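Local coordinates for protein geranyltranstransferase (Agrobacterium tumefaciens, PDB 2H8O) that probably joins geranyl diphosphate to isopentenyl diphosphate, releasing diphosphate and making farnesyl diphosphate for isoprenoid synthesis, at residues 258-261 with 262-266. Numbering follows the deposited sequence.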
ATOM      1  N   PHE A 258     -19.949   0.746  16.035  1.00 19.95           N
ATOM      2  CA  PHE A 258     -19.856  -0.354  15.071  1.00 20.93           C
ATOM      3  C   PHE A 258     -19.360  -1.628  15.744  1.00 21.32           C
ATOM      4  O   PHE A 258     -19.943  -2.695  15.584  1.00 21.77           O
ATOM      5  CB  PHE A 258     -18.942   0.075  13.927  1.00 21.47           C
ATOM      6  CG  PHE A 258     -18.716  -0.977  12.868  1.00 22.20           C
ATOM      7  CD1 PHE A 258     -19.462  -0.970  11.698  1.00 24.85           C
ATOM      8  CD2 PHE A 258     -17.731  -1.940  13.037  1.00 24.90           C
ATOM      9  CE1 PHE A 258     -19.240  -1.920  10.718  1.00 25.28           C
ATOM     10  CE2 PHE A 258     -17.502  -2.888  12.075  1.00 24.54           C
ATOM     11  CZ  PHE A 258     -18.254  -2.887  10.912  1.00 24.73           C
ATOM     12  N   GLN A 259     -18.305  -1.487  16.538  1.00 21.13           N
ATOM     13  CA  GLN A 259     -17.701  -2.624  17.232  1.00 22.11           C
ATOM     14  C   GLN A 259     -18.642  -3.230  18.279  1.00 22.35           C
ATOM     15  O   GLN A 259     -18.846  -4.447  18.303  1.00 22.16           O
ATOM     16  CB  GLN A 259     -16.391  -2.176  17.897  1.00 22.15           C
ATOM     17  CG  GLN A 259     -15.607  -3.294  18.564  1.00 23.27           C
ATOM     18  CD  GLN A 259     -15.171  -4.335  17.565  1.00 24.79           C
ATOM     19  OE1 GLN A 259     -14.601  -4.000  16.516  1.00 28.75           O
ATOM     20  NE2 GLN A 259     -15.449  -5.610  17.858  1.00 27.37           N
ATOM     21  N   LEU A 260     -19.211  -2.388  19.144  1.00 22.54           N
ATOM     22  CA  LEU A 260     -20.138  -2.847  20.188  1.00 23.54           C
ATOM     23  C   LEU A 260     -21.365  -3.532  19.605  1.00 24.59           C
ATOM     24  O   LEU A 260     -21.741  -4.612  20.037  1.00 24.90           O
ATOM     25  CB  LEU A 260     -20.616  -1.684  21.048  1.00 23.84           C
ATOM     26  CG  LEU A 260     -19.858  -1.289  22.302  1.00 24.54           C
ATOM     27  CD1 LEU A 260     -20.586  -0.149  22.970  1.00 23.65           C
ATOM     28  CD2 LEU A 260     -19.721  -2.472  23.257  1.00 22.80           C
ATOM     29  N   ALA A 261     -21.994  -2.891  18.624  1.00 25.10           N
ATOM     30  CA  ALA A 261     -23.195  -3.447  18.008  1.00 26.14           C
ATOM     31  C   ALA A 261     -22.900  -4.830  17.451  1.00 27.05           C
ATOM     32  O   ALA A 261     -23.715  -5.746  17.604  1.00 26.72           O
ATOM     33  CB  ALA A 261     -23.734  -2.521  16.897  1.00 25.90           C
ATOM     34  N   ASP A 262     -21.735  -4.977  16.828  1.00 28.75           N
ATOM     35  CA  ASP A 262     -21.347  -6.241  16.207  1.00 29.18           C
ATOM     36  C   ASP A 262     -21.135  -7.319  17.260  1.00 29.73           C
ATOM     37  O   ASP A 262     -21.609  -8.450  17.101  1.00 29.66           O
ATOM     38  CB  ASP A 262     -20.083  -6.086  15.358  1.00 29.87           C
ATOM     39  CG  ASP A 262     -19.980  -7.147  14.281  1.00 31.60           C
ATOM     40  OD1 ASP A 262     -20.885  -7.188  13.415  1.00 37.37           O
ATOM     41  OD2 ASP A 262     -19.012  -7.938  14.300  1.00 36.27           O
ATOM     42  N   ASP A 263     -20.435  -6.969  18.340  1.00 30.05           N
ATOM     43  CA  ASP A 263     -20.184  -7.921  19.412  1.00 30.87           C
ATOM     44  C   ASP A 263     -21.475  -8.285  20.148  1.00 31.55           C
ATOM     45  O   ASP A 263     -21.629  -9.418  20.582  1.00 31.54           O
ATOM     46  CB  ASP A 263     -19.117  -7.395  20.383  1.00 30.42           C
ATOM     47  CG  ASP A 263     -17.731  -7.333  19.754  1.00 29.89           C
ATOM     48  OD1 ASP A 263     -17.443  -8.132  18.832  1.00 28.75           O
ATOM     49  OD2 ASP A 263     -16.923  -6.482  20.182  1.00 28.57           O
ATOM     50  N   LEU A 264     -22.401  -7.331  20.271  1.00 32.84           N
ATOM     51  CA  LEU A 264     -23.737  -7.608  20.826  1.00 34.21           C
ATOM     52  C   LEU A 264     -24.533  -8.570  19.939  1.00 35.53           C
ATOM     53  O   LEU A 264     -25.135  -9.519  20.443  1.00 35.84           O
ATOM     54  CB  LEU A 264     -24.557  -6.322  20.998  1.00 34.21           C
ATOM     55  CG  LEU A 264     -24.483  -5.539  22.308  1.00 34.32           C
ATOM     56  CD1 LEU A 264     -24.765  -6.442  23.533  1.00 34.00           C
ATOM     57  CD2 LEU A 264     -23.151  -4.866  22.458  1.00 36.05           C
ATOM     58  N   LEU A 265     -24.560  -8.300  18.635  1.00 36.93           N
ATOM     59  CA  LEU A 265     -25.240  -9.173  17.666  1.00 38.18           C
ATOM     60  C   LEU A 265     -24.779 -10.611  17.827  1.00 39.30           C
ATOM     61  O   LEU A 265     -25.596 -11.516  17.980  1.00 39.74           O
ATOM     62  CB  LEU A 265     -24.971  -8.738  16.217  1.00 38.14           C
ATOM     63  CG  LEU A 265     -25.811  -7.622  15.602  1.00 38.96           C
ATOM     64  CD1 LEU A 265     -25.376  -7.384  14.148  1.00 39.28           C
ATOM     65  CD2 LEU A 265     -27.297  -7.955  15.678  1.00 39.34           C
ATOM     66  N   ASP A 266     -23.464 -10.811  17.789  1.00 40.59           N
ATOM     67  CA  ASP A 266     -22.883 -12.140  17.949  1.00 41.54           C
ATOM     68  C   ASP A 266     -23.299 -12.764  19.286  1.00 42.36           C
ATOM     69  O   ASP A 266     -23.651 -13.943  19.340  1.00 42.65           O
ATOM     70  CB  ASP A 266     -21.351 -12.082  17.836  1.00 41.89           C
ATOM     71  CG  ASP A 266     -20.872 -11.792  16.418  1.00 43.05           C
ATOM     72  OD1 ASP A 266     -21.692 -11.827  15.471  1.00 44.62           O
ATOM     73  OD2 ASP A 266     -19.663 -11.526  16.249  1.00 45.29           O
TER
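Q259 reaches one turn along helix 241-267 to grip the carboxylate of D263. Its CB leaves the backbone away from the following turn. With CG anti to the backbone N (chi1 -176°) the chain starts out beside its own carbonyl carbon, and the bend at chi2 then swings the amide round toward D263. Q259 CG and CD each come to 3.8 Å from D263 OD2, the same oxygen that takes the bond. At the tip, Q259 NE2 donates to D263 OD2 at 2.9 Å, and the N-H points almost straight at its target (171°). The acceptor lies practically in the plane of the amide, but the donor arrives on the syn side of the oxygen from 35° out of the carboxylate plane; the two flat groups are turned about halfway between parallel and perpendicular. The other end of the amide is held too: Q259 OE1 is hydrogen-bonded to T222 on helix 211-237, which fixes the rotation of the group and leaves NE2 facing the aspartate.

Residues 262-266 spell DDLLD, the second aspartate-rich motif of the polyprenyl synthetase family, on its all-helical isoprenoid synthase fold; in relatives it binds magnesium that bridges to the diphosphate of the allylic substrate. Q259 steadies D263, the second aspartate of the motif, whereas D262, the first, is the more likely metal ligand, as in relatives.

Underneath runs ordinary alpha-helical bonding, D263 N to Q259 O at 3.0 Å and D262 N to F258 O at 3.2 Å. D262 CB packs 3.4 Å from F258 O, while the F258 side chain packs on L226 of helix 211-237 and on L88 and R89 of helix 88-99. A different face carries the leucines: L260 and L264 both lie against helix 295-312.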